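Local coordinates for glycosyl hydrolase family 10 (Bacteroides intestinalis DSM 17393, PDB 4QPW), which binds xylo-oligosaccharides such as xylohexaose, and so probably xylan, through this carbohydrate-binding module of a larger enzyme that probably hydrolyses glycosidic bonds, at residues E37-K43 with G130-K135; N61-I66 with A114-H120; K73-S79 with F101-E107. All coordinates share one frame; numbering follows the deposited sequence.

Contact 1 of 3, residues E37-K43 with G130-K135; sequences EGCLEIK and GTIQIK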
loop_
_atom_site.group_PDB
_atom_site.type_symbol
_atom_site.label_atom_id
_atom_site.label_comp_id
_atom_site.label_asym_id
_atom_site.label_seq_id
_atom_site.Cartn_x
_atom_site.Cartn_y
_atom_site.Cartn_z
ATOM N N GLU A 37 -1.352 4.436 17.214
ATOM C CA GLU A 37 -2.281 4.917 16.139
ATOM C C GLU A 37 -3.116 3.757 15.622
ATOM O O GLU A 37 -4.287 3.973 15.244
ATOM C CB GLU A 37 -1.506 5.576 15.084
ATOM C CG GLU A 37 -2.282 6.306 13.949
ATOM C CD GLU A 37 -2.992 7.569 14.399
ATOM O OE1 GLU A 37 -2.422 8.253 15.352
ATOM O OE2 GLU A 37 -4.124 7.937 13.906
ATOM N N GLY A 38 -2.628 2.521 15.597
ATOM C CA GLY A 38 -3.303 1.417 15.039
ATOM C C GLY A 38 -3.220 1.402 13.484
ATOM O O GLY A 38 -4.260 1.506 12.794
ATOM N N CYS A 39 -2.027 1.336 12.909
ATOM C CA CYS A 39 -1.795 1.443 11.484
ATOM C C CYS A 39 -0.493 0.828 11.099
ATOM O O CYS A 39 0.432 0.722 11.944
ATOM C CB CYS A 39 -1.857 2.899 11.040
ATOM S SG CYS A 39 -0.661 3.988 11.756
ATOM N N LEU A 40 -0.350 0.454 9.840
ATOM C CA LEU A 40 0.958 0.197 9.251
ATOM C C LEU A 40 1.683 1.521 9.108
ATOM O O LEU A 40 1.062 2.515 8.687
ATOM C CB LEU A 40 0.776 -0.517 7.918
ATOM C CG LEU A 40 1.992 -0.833 7.124
ATOM C CD1 LEU A 40 2.982 -1.739 7.851
ATOM C CD2 LEU A 40 1.630 -1.449 5.807
ATOM N N GLU A 41 2.973 1.597 9.385
ATOM C CA GLU A 41 3.730 2.829 9.319
ATOM C C GLU A 41 5.043 2.608 8.581
ATOM O O GLU A 41 5.784 1.667 8.864
ATOM C CB GLU A 41 3.967 3.330 10.742
ATOM C CG GLU A 41 4.708 4.642 10.858
ATOM C CD GLU A 41 4.583 5.315 12.242
ATOM O OE1 GLU A 41 5.699 5.460 12.840
ATOM O OE2 GLU A 41 3.557 5.739 12.668
ATOM N N ILE A 42 5.331 3.503 7.671
ATOM C CA ILE A 42 6.580 3.499 6.865
ATOM C C ILE A 42 7.252 4.854 7.173
ATOM O O ILE A 42 6.711 5.930 6.791
ATOM C CB ILE A 42 6.352 3.309 5.406
ATOM C CG1 ILE A 42 5.550 1.988 5.175
ATOM C CG2 ILE A 42 7.675 3.347 4.640
ATOM C CD1 ILE A 42 4.047 2.190 4.978
ATOM N N LYS A 43 8.382 4.826 7.882
ATOM C CA LYS A 43 9.075 6.052 8.282
ATOM C C LYS A 43 10.423 6.142 7.645
ATOM O O LYS A 43 11.204 5.189 7.704
ATOM C CB LYS A 43 9.243 6.084 9.754
ATOM C CG LYS A 43 8.080 6.370 10.539
ATOM C CD LYS A 43 8.534 6.805 11.952
ATOM C CE LYS A 43 9.579 7.892 11.822
ATOM N NZ LYS A 43 9.403 8.978 12.821
ATOM N N GLY A 130 9.509 11.202 5.392
ATOM C CA GLY A 130 8.589 11.445 6.462
ATOM C C GLY A 130 7.920 10.154 6.920
ATOM O O GLY A 130 8.519 9.080 6.864
ATOM N N THR A 131 6.699 10.289 7.397
ATOM C CA THR A 131 5.925 9.120 7.926
ATOM C C THR A 131 4.700 8.936 7.034
ATOM O O THR A 131 3.917 9.903 6.841
ATOM C CB THR A 131 5.521 9.361 9.325
ATOM O OG1 THR A 131 6.703 9.603 10.182
ATOM C CG2 THR A 131 4.782 8.175 9.967
ATOM N N ILE A 132 4.531 7.725 6.491
ATOM C CA ILE A 132 3.282 7.262 5.826
ATOM C C ILE A 132 2.594 6.323 6.773
ATOM O O ILE A 132 3.207 5.405 7.348
ATOM C CB ILE A 132 3.635 6.607 4.513
ATOM C CG1 ILE A 132 4.292 7.609 3.570
ATOM C CG2 ILE A 132 2.373 5.968 3.930
ATOM C CD1 ILE A 132 4.832 6.956 2.326
ATOM N N GLN A 133 1.288 6.510 6.974
ATOM C CA GLN A 133 0.442 5.600 7.770
ATOM C C GLN A 133 -0.708 5.069 6.939
ATOM O O GLN A 133 -1.343 5.821 6.172
ATOM C CB GLN A 133 -0.065 6.348 8.966
ATOM C CG GLN A 133 1.090 6.789 9.916
ATOM C CD GLN A 133 0.582 7.514 11.155
ATOM O OE1 GLN A 133 -0.435 8.197 11.100
ATOM N NE2 GLN A 133 1.229 7.312 12.235
ATOM N N ILE A 134 -0.924 3.749 7.029
ATOM C CA ILE A 134 -1.953 3.042 6.246
ATOM C C ILE A 134 -2.823 2.305 7.217
ATOM O O ILE A 134 -2.391 1.453 7.978
ATOM C CB ILE A 134 -1.288 2.115 5.216
ATOM C CG1 ILE A 134 -0.478 2.935 4.229
ATOM C CG2 ILE A 134 -2.389 1.279 4.527
ATOM C CD1 ILE A 134 0.383 2.105 3.283
ATOM N N LYS A 135 -4.132 2.654 7.241
ATOM C CA LYS A 135 -5.038 2.072 8.208
ATOM C C LYS A 135 -5.641 0.699 7.764
ATOM O O LYS A 135 -5.832 -0.149 8.630
ATOM C CB LYS A 135 -6.180 3.086 8.436
ATOM C CG LYS A 135 -7.052 2.901 9.599
ATOM C CD LYS A 135 -6.316 3.226 10.893
ATOM C CE LYS A 135 -7.224 3.102 12.135
ATOM N NZ LYS A 135 -6.468 3.300 13.392
HETATM O O HOH W 1 -6.034 5.998 13.162
HETATM O O HOH W 2 0.390 8.698 14.818
HETATM O O HOH W 3 7.989 7.164 4.547
HETATM O O HOH W 4 6.143 9.895 12.833
#

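Contact 2 of 3, residues N61-I66 with A114-H120; sequences NLPIEI and AVADGGH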
loop_
_atom_site.group_PDB
_atom_site.type_symbol
_atom_site.label_atom_id
_atom_site.label_comp_id
_atom_site.label_asym_id
_atom_site.label_seq_id
_atom_site.Cartn_x
_atom_site.Cartn_y
_atom_site.Cartn_z
ATOM N N ASN A 61 -2.453 -12.342 -1.236
ATOM C CA ASN A 61 -3.409 -13.450 -1.315
ATOM C C ASN A 61 -4.755 -12.955 -1.852
ATOM O O ASN A 61 -5.824 -13.397 -1.385
ATOM C CB ASN A 61 -3.607 -14.134 0.076
ATOM C CG ASN A 61 -2.310 -14.280 0.882
ATOM O OD1 ASN A 61 -2.006 -13.496 1.694
ATOM N ND2 ASN A 61 -1.524 -15.310 0.497
ATOM N N LEU A 62 -4.738 -12.080 -2.832
ATOM C CA LEU A 62 -5.979 -11.420 -3.243
ATOM C C LEU A 62 -6.910 -12.333 -3.982
ATOM O O LEU A 62 -6.438 -13.119 -4.862
ATOM C CB LEU A 62 -5.655 -10.180 -4.045
ATOM C CG LEU A 62 -4.837 -9.092 -3.373
ATOM C CD1 LEU A 62 -4.548 -7.976 -4.368
ATOM C CD2 LEU A 62 -5.496 -8.577 -2.105
ATOM N N PRO A 63 -8.203 -12.175 -3.845
ATOM C CA PRO A 63 -9.201 -13.085 -4.498
ATOM C C PRO A 63 -9.639 -12.459 -5.791
ATOM O O PRO A 63 -10.927 -12.026 -5.861
ATOM C CB PRO A 63 -10.343 -13.086 -3.523
ATOM C CG PRO A 63 -10.337 -11.638 -2.979
ATOM C CD PRO A 63 -8.847 -11.366 -2.798
ATOM N N ILE A 64 -8.833 -11.951 -6.632
ATOM C CA ILE A 64 -9.171 -11.282 -7.866
ATOM C C ILE A 64 -8.930 -12.211 -9.061
ATOM O O ILE A 64 -8.023 -13.023 -9.069
ATOM C CB ILE A 64 -8.522 -9.906 -8.004
ATOM C CG1 ILE A 64 -7.025 -9.973 -8.034
ATOM C CG2 ILE A 64 -9.013 -8.892 -6.952
ATOM C CD1 ILE A 64 -6.296 -8.596 -8.066
ATOM N N GLU A 65 -9.796 -12.021 -10.056
ATOM C CA GLU A 65 -9.813 -12.893 -11.288
ATOM C C GLU A 65 -9.612 -12.018 -12.468
ATOM O O GLU A 65 -10.161 -10.944 -12.630
ATOM C CB GLU A 65 -11.174 -13.553 -11.375
ATOM C CG GLU A 65 -11.469 -14.466 -10.195
ATOM C CD GLU A 65 -12.949 -14.889 -10.199
ATOM O OE1 GLU A 65 -13.190 -15.807 -10.951
ATOM O OE2 GLU A 65 -13.842 -14.259 -9.614
ATOM N N ILE A 66 -8.760 -12.514 -13.429
ATOM C CA ILE A 66 -8.404 -11.726 -14.588
ATOM C C ILE A 66 -9.634 -11.202 -15.355
ATOM O O ILE A 66 -10.563 -11.964 -15.583
ATOM C CB ILE A 66 -7.460 -12.573 -15.547
ATOM C CG1 ILE A 66 -6.917 -11.680 -16.676
ATOM C CG2 ILE A 66 -8.144 -13.848 -16.090
ATOM C CD1 ILE A 66 -5.905 -12.385 -17.557
ATOM N N ALA A 114 -8.780 -6.347 -13.327
ATOM C CA ALA A 114 -7.656 -7.155 -12.941
ATOM C C ALA A 114 -6.880 -7.626 -14.202
ATOM O O ALA A 114 -7.536 -8.041 -15.197
ATOM C CB ALA A 114 -8.070 -8.322 -12.147
ATOM N N VAL A 115 -5.593 -7.554 -14.138
ATOM C CA VAL A 115 -4.738 -7.947 -15.303
ATOM C C VAL A 115 -4.314 -9.352 -15.206
ATOM O O VAL A 115 -3.685 -9.871 -16.221
ATOM C CB VAL A 115 -3.560 -7.006 -15.433
ATOM C CG1 VAL A 115 -3.988 -5.592 -15.594
ATOM C CG2 VAL A 115 -2.511 -7.186 -14.382
ATOM N N ALA A 116 -4.545 -10.092 -14.151
ATOM C CA ALA A 116 -4.101 -11.410 -13.891
ATOM C C ALA A 116 -4.947 -12.011 -12.781
ATOM O O ALA A 116 -5.778 -11.308 -12.172
ATOM C CB ALA A 116 -2.629 -11.380 -13.479
ATOM N N ASP A 117 -4.716 -13.228 -12.451
ATOM C CA ASP A 117 -5.343 -13.839 -11.222
ATOM C C ASP A 117 -4.524 -13.553 -10.005
ATOM O O ASP A 117 -3.275 -13.642 -10.007
ATOM C CB ASP A 117 -5.489 -15.327 -11.385
ATOM C CG ASP A 117 -6.557 -15.704 -12.399
ATOM O OD1 ASP A 117 -7.568 -15.069 -12.669
ATOM O OD2 ASP A 117 -6.366 -16.894 -12.943
ATOM N N GLY A 118 -5.176 -13.199 -8.870
ATOM C CA GLY A 118 -4.511 -13.164 -7.614
ATOM C C GLY A 118 -3.499 -12.081 -7.412
ATOM O O GLY A 118 -3.624 -11.010 -7.981
ATOM N N GLY A 119 -2.536 -12.317 -6.581
ATOM C CA GLY A 119 -1.469 -11.361 -6.341
ATOM C C GLY A 119 -1.627 -10.535 -5.066
ATOM O O GLY A 119 -2.190 -11.009 -4.065
ATOM N N HIS A 120 -0.996 -9.386 -5.101
ATOM C CA HIS A 120 -0.809 -8.562 -3.896
ATOM C C HIS A 120 -0.908 -7.106 -4.255
ATOM O O HIS A 120 -1.058 -6.718 -5.422
ATOM C CB HIS A 120 0.548 -8.930 -3.270
ATOM C CG HIS A 120 1.665 -8.939 -4.314
ATOM N ND1 HIS A 120 2.195 -10.105 -4.824
ATOM C CD2 HIS A 120 2.329 -7.938 -4.911
ATOM C CE1 HIS A 120 3.153 -9.773 -5.694
ATOM N NE2 HIS A 120 3.287 -8.493 -5.768
#

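Contact 3 of 3, residues K73-S79 with F101-E107; sequences KMMVRGS and FNTEWKE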
loop_
_atom_site.group_PDB
_atom_site.type_symbol
_atom_site.label_atom_id
_atom_site.label_comp_id
_atom_site.label_asym_id
_atom_site.label_seq_id
_atom_site.Cartn_x
_atom_site.Cartn_y
_atom_site.Cartn_z
ATOM N N LYS A 73 -9.312 0.026 -2.239
ATOM C CA LYS A 73 -9.552 1.100 -1.259
ATOM C C LYS A 73 -8.459 1.091 -0.269
ATOM O O LYS A 73 -8.108 0.008 0.293
ATOM C CB LYS A 73 -10.888 0.996 -0.574
ATOM C CG LYS A 73 -12.064 1.016 -1.512
ATOM C CD LYS A 73 -13.421 1.095 -0.818
ATOM C CE LYS A 73 -14.564 1.213 -1.838
ATOM N NZ LYS A 73 -15.869 1.389 -1.194
ATOM N N MET A 74 -7.838 2.235 0.032
ATOM C CA MET A 74 -6.814 2.336 1.061
ATOM C C MET A 74 -6.994 3.577 1.855
ATOM O O MET A 74 -7.181 4.659 1.216
ATOM C CB MET A 74 -5.477 2.348 0.377
ATOM C CG MET A 74 -4.272 2.191 1.260
ATOM S SD MET A 74 -2.665 2.403 0.453
ATOM C CE MET A 74 -3.304 1.310 -1.138
ATOM N N MET A 75 -6.941 3.503 3.144
ATOM C CA MET A 75 -6.957 4.714 3.993
ATOM C C MET A 75 -5.526 5.048 4.376
ATOM O O MET A 75 -4.811 4.201 4.960
ATOM C CB MET A 75 -7.864 4.542 5.168
ATOM C CG MET A 75 -7.740 5.708 6.146
ATOM S SD MET A 75 -9.127 6.006 7.265
ATOM C CE MET A 75 -8.395 5.811 8.847
ATOM N N VAL A 76 -5.101 6.254 4.017
ATOM C CA VAL A 76 -3.680 6.683 4.063
ATOM C C VAL A 76 -3.603 8.099 4.564
ATOM O O VAL A 76 -4.470 8.950 4.225
ATOM C CB VAL A 76 -3.042 6.624 2.689
ATOM C CG1 VAL A 76 -1.557 6.987 2.696
ATOM C CG2 VAL A 76 -3.312 5.334 2.007
ATOM N N ARG A 77 -2.574 8.400 5.335
ATOM C CA ARG A 77 -2.171 9.818 5.595
ATOM C C ARG A 77 -0.644 9.813 5.651
ATOM O O ARG A 77 0.054 8.774 5.821
ATOM C CB ARG A 77 -2.787 10.350 6.834
ATOM C CG ARG A 77 -2.306 9.815 8.055
ATOM C CD ARG A 77 -2.817 10.520 9.345
ATOM N NE ARG A 77 -2.194 10.176 10.560
ATOM C CZ ARG A 77 -2.420 10.642 11.835
ATOM N NH1 ARG A 77 -3.351 11.608 12.111
ATOM N NH2 ARG A 77 -1.704 10.086 12.829
ATOM N N GLY A 78 -0.082 11.026 5.627
ATOM C CA GLY A 78 1.342 11.223 5.835
ATOM C C GLY A 78 1.623 12.425 6.650
ATOM O O GLY A 78 0.750 13.288 6.908
ATOM N N SER A 79 2.872 12.534 7.058
ATOM C CA SER A 79 3.323 13.714 7.835
ATOM C C SER A 79 3.422 14.911 6.959
ATOM O O SER A 79 3.582 16.038 7.536
ATOM C CB SER A 79 4.707 13.430 8.458
ATOM O OG SER A 79 5.621 12.990 7.532
ATOM N N PHE A 101 -1.492 11.636 -1.018
ATOM C CA PHE A 101 -1.976 11.728 0.339
ATOM C C PHE A 101 -1.648 13.043 0.967
ATOM O O PHE A 101 -0.784 13.794 0.416
ATOM C CB PHE A 101 -1.501 10.504 1.137
ATOM C CG PHE A 101 -0.004 10.366 1.214
ATOM C CD1 PHE A 101 0.781 11.177 2.028
ATOM C CD2 PHE A 101 0.656 9.454 0.439
ATOM C CE1 PHE A 101 2.174 11.088 2.062
ATOM C CE2 PHE A 101 2.027 9.336 0.461
ATOM C CZ PHE A 101 2.797 10.134 1.273
ATOM N N ASN A 102 -2.257 13.300 2.076
ATOM C CA ASN A 102 -1.994 14.547 2.835
ATOM C C ASN A 102 -2.003 14.226 4.261
ATOM O O ASN A 102 -1.869 13.034 4.720
ATOM C CB ASN A 102 -2.983 15.666 2.396
ATOM C CG ASN A 102 -4.352 15.464 2.889
ATOM O OD1 ASN A 102 -4.681 14.544 3.596
ATOM N ND2 ASN A 102 -5.230 16.467 2.595
ATOM N N THR A 103 -2.136 15.213 5.177
ATOM C CA THR A 103 -2.055 15.009 6.552
ATOM C C THR A 103 -3.351 14.568 7.253
ATOM O O THR A 103 -3.387 14.433 8.469
ATOM C CB THR A 103 -1.407 16.220 7.319
ATOM O OG1 THR A 103 -2.402 17.309 7.317
ATOM C CG2 THR A 103 -0.117 16.622 6.733
ATOM N N GLU A 104 -4.426 14.421 6.524
ATOM C CA GLU A 104 -5.724 14.005 7.039
ATOM C C GLU A 104 -5.903 12.499 6.714
ATOM O O GLU A 104 -5.587 12.105 5.600
ATOM C CB GLU A 104 -6.816 14.812 6.295
ATOM C CG GLU A 104 -6.629 16.325 6.468
ATOM C CD GLU A 104 -7.561 17.173 5.685
ATOM O OE1 GLU A 104 -8.405 16.665 4.927
ATOM O OE2 GLU A 104 -7.551 18.453 5.862
ATOM N N TRP A 105 -6.501 11.775 7.613
ATOM C CA TRP A 105 -6.916 10.376 7.300
ATOM C C TRP A 105 -8.006 10.446 6.244
ATOM O O TRP A 105 -9.130 11.021 6.526
ATOM C CB TRP A 105 -7.391 9.649 8.478
ATOM C CG TRP A 105 -6.321 9.113 9.378
ATOM C CD1 TRP A 105 -6.066 9.461 10.627
ATOM C CD2 TRP A 105 -5.386 8.058 9.043
ATOM N NE1 TRP A 105 -5.046 8.642 11.170
ATOM C CE2 TRP A 105 -4.671 7.770 10.155
ATOM C CE3 TRP A 105 -5.150 7.314 7.878
ATOM C CZ2 TRP A 105 -3.691 6.715 10.172
ATOM C CZ3 TRP A 105 -4.215 6.282 7.916
ATOM C CH2 TRP A 105 -3.524 6.026 9.059
ATOM N N LYS A 106 -7.795 9.891 5.066
ATOM C CA LYS A 106 -8.733 9.868 3.957
ATOM C C LYS A 106 -8.693 8.485 3.332
ATOM O O LYS A 106 -7.676 7.809 3.377
ATOM C CB LYS A 106 -8.393 10.914 2.876
ATOM C CG LYS A 106 -8.580 12.352 3.463
ATOM C CD LYS A 106 -8.022 13.457 2.600
ATOM C CE LYS A 106 -8.384 13.466 1.179
ATOM N NZ LYS A 106 -7.667 14.692 0.547
ATOM N N GLU A 107 -9.818 8.090 2.717
ATOM C CA GLU A 107 -9.871 6.878 1.926
ATOM C C GLU A 107 -9.652 7.209 0.487
ATOM O O GLU A 107 -10.244 8.207 -0.020
ATOM C CB GLU A 107 -11.219 6.153 2.098
ATOM C CG GLU A 107 -11.199 4.748 1.519
ATOM C CD GLU A 107 -12.544 4.080 1.659
ATOM O OE1 GLU A 107 -13.458 4.427 0.862
ATOM O OE2 GLU A 107 -12.732 3.230 2.566
HETATM O O HOH W 5 -15.926 3.566 0.682
HETATM O O HOH W 6 -4.389 11.508 3.184
HETATM O O HOH W 7 -5.170 12.959 10.610
HETATM O O HOH W 8 -0.560 13.498 9.774
#

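Contact 1 of 3, residues E37-K43 with G130-K135
Gln133 and Glu41 lie side by side and point the same way. Gln133 NE2 donates to Glu41 OE2 at 2.8 Å, and the bond is nearly straight (166°). The carboxylate oxygen sits in the amide plane of Gln133 and is met on its anti side. Glu41 CG also packs on Thr131 CG2 at 3.6 Å. The base of the Gln133 chain rests on sulfur, with Cys39 SG 3.7 Å from Gln133 CB. At the end of the pairing Lys135 NZ reaches back to Gly38 O at 2.9 Å. The Lys135 chain is bent at chi2 (71°), which turns its amine toward the 37-43 segment. Water bridges join Glu37 OE2 to Lys135 NZ and Glu37 OE1 to Gln133 NE2.

The strands themselves pair antiparallel. Leu40 faces Ile134 and Ile42 faces Ile132, each pair with two backbone hydrogen bonds. Their side chains form the other face, where Ile42 CD1 meets Ile134 CD1 at 4.0 Å.

Second-shell residues fix the polar ends. Arg77 NE binds Gln133 OE1, Asn34 ND2 binds Glu41 OE2, and Trp105 NE1 binds Glu37 OE2. Gly38 and Cys39 both face Asn34, a G1 beta bulge. With both ends of its amide engaged, Gln133 is held in one flip state. The long, weak pairing with Arg77 and the nearby Lys135 amine would probably favour a charged Glu37.

Contact 2 of 3, residues N61-I66 with A114-H120
Leu62 to Ile66 runs against Ala114 to Gly119 as two loops lying side by side at one end of a beta-sandwich. Each loop carries the chain from one antiparallel sheet to the other. Pro63 is the centre of an inverse gamma turn, which kinks the first loop away from the second.

Three hydrogen bonds join the loops. Leu62 N donates to Gly119 O at 3.0 Å. Gly118 N donates to Ile64 O at 2.9 Å. The third uses a side chain: Asp117 OD1 accepts from Ile66 N at 2.9 Å. That oxygen is met on its anti side, 22° out of the carboxylate plane. Two CA-H...O contacts, Gly118 CA to Leu62 O and Asp117 CA to Ile64 O, add to the backbone pairing. Gly118 and Gly119 both have positive phi, which suits glycine.

Apolar groups fill the side toward the sandwich. Leu62 CG lies 3.3 Å from Gly119 O, and Leu62 CD1 touches His120 C at 3.7 Å. Leu62 also packs on Tyr6 and Val88. Cut back to an alanine, this side chain is likely to leave a gap between Tyr6, Val88 and the Gly119-His120 backbone. Ile64 CG1 comes to 3.6 Å from Gly118 O, and its CD1 points on toward Ala114 CB.

His120 leads into strand 120-124. Its side chain is about 7 Å from a xylose unit of the bound xylo-oligosaccharide, and its NE2 is hydrogen-bonded to Arg94.

Ile66 lies across the far end. Its CG1 is anti to the backbone N (chi1 -172°) and the chain continues extended, which brings Ile66 CD1 to 3.6 Å from Val115 O.

Contact 3 of 3, residues K73-S79 with F101-E107
Trp105 is held between Arg77 and Met75, one on each face of its indole. Arg77 CD sits over the five-membered ring, 3.4 Å from its centroid, in a CH-pi contact. The guanidinium continues across the same face. Its plane is only 10° from the ring plane, and Arg77 NE stacks 3.3 Å from Trp105 NE1. Both nitrogens are donors, so they do not bond to each other. Arg77 NE turns to Gln133 OE1, and Trp105 NE1 to Glu37 OE2. An extended chain beyond CG (chi2 172°) lays Arg77 along the ring.

Met75 comes to the opposite face at about a right angle. Its CE lies above that face, near the rim. Met75 CG meets Trp105 CE3 at 3.5 Å, and the sulfur makes an oblique Met-aromatic contact.

Phe101 and Val76 cross on the other side of the strand, with Val76 CG1 3.8 Å from Phe101 CB. Gly78 passes close to the Phe101 ring. A CB at Gly78 would clash with Phe101 CE1.

The backbones are tied by Val76 N to Lys106 O at 3.1 Å and by Gly78 N to Asn102 O at 2.8 Å. Between them the chain turns. Asn102 OD1 accepts from Glu104 N in an Asx turn. A water in the guanidinium plane accepts from Arg77 NH1 and donates to Thr103 O. Another water bridges Lys73 NZ and Glu107 OE1. Lys73 NZ also forms a salt bridge with Asp2, and Glu107 OE2 is hydrogen-bonded to Tyr136 OH.

Strand 69-78 lies between strands 106-113 and 130-141 in one antiparallel sheet. Met75 and Trp105 reach the 130-141 strand at Tyr136 and Gln133, while Val76 and Phe101 face Leu84 of the opposing sheet.

Contacts 1 and 3 share one sheet, in which strands 130-141 and 69-78 are neighbours. They touch directly: Thr131 O lies 2.8 Å from Ser79 N, a probable hydrogen bond. Each turns apolar side chains to the sandwich interior. The outer face is polar in contact 1 and mixed in contact 3, with Trp105 and Met75 beside Arg77. Contact 1 is regular strand pairing, whereas contact 3 leaves pairing for a turn and relies on stacking over an indole. Contact 2 lies on the opposite side of the chain's centre, about 25 Å from contact 1 between centres. It joins loops that connect the two sheets, is the most exposed by its residues, and depends mainly on backbone groups and aliphatic side chains, with one carboxylate, Asp117, gripping a backbone N-H.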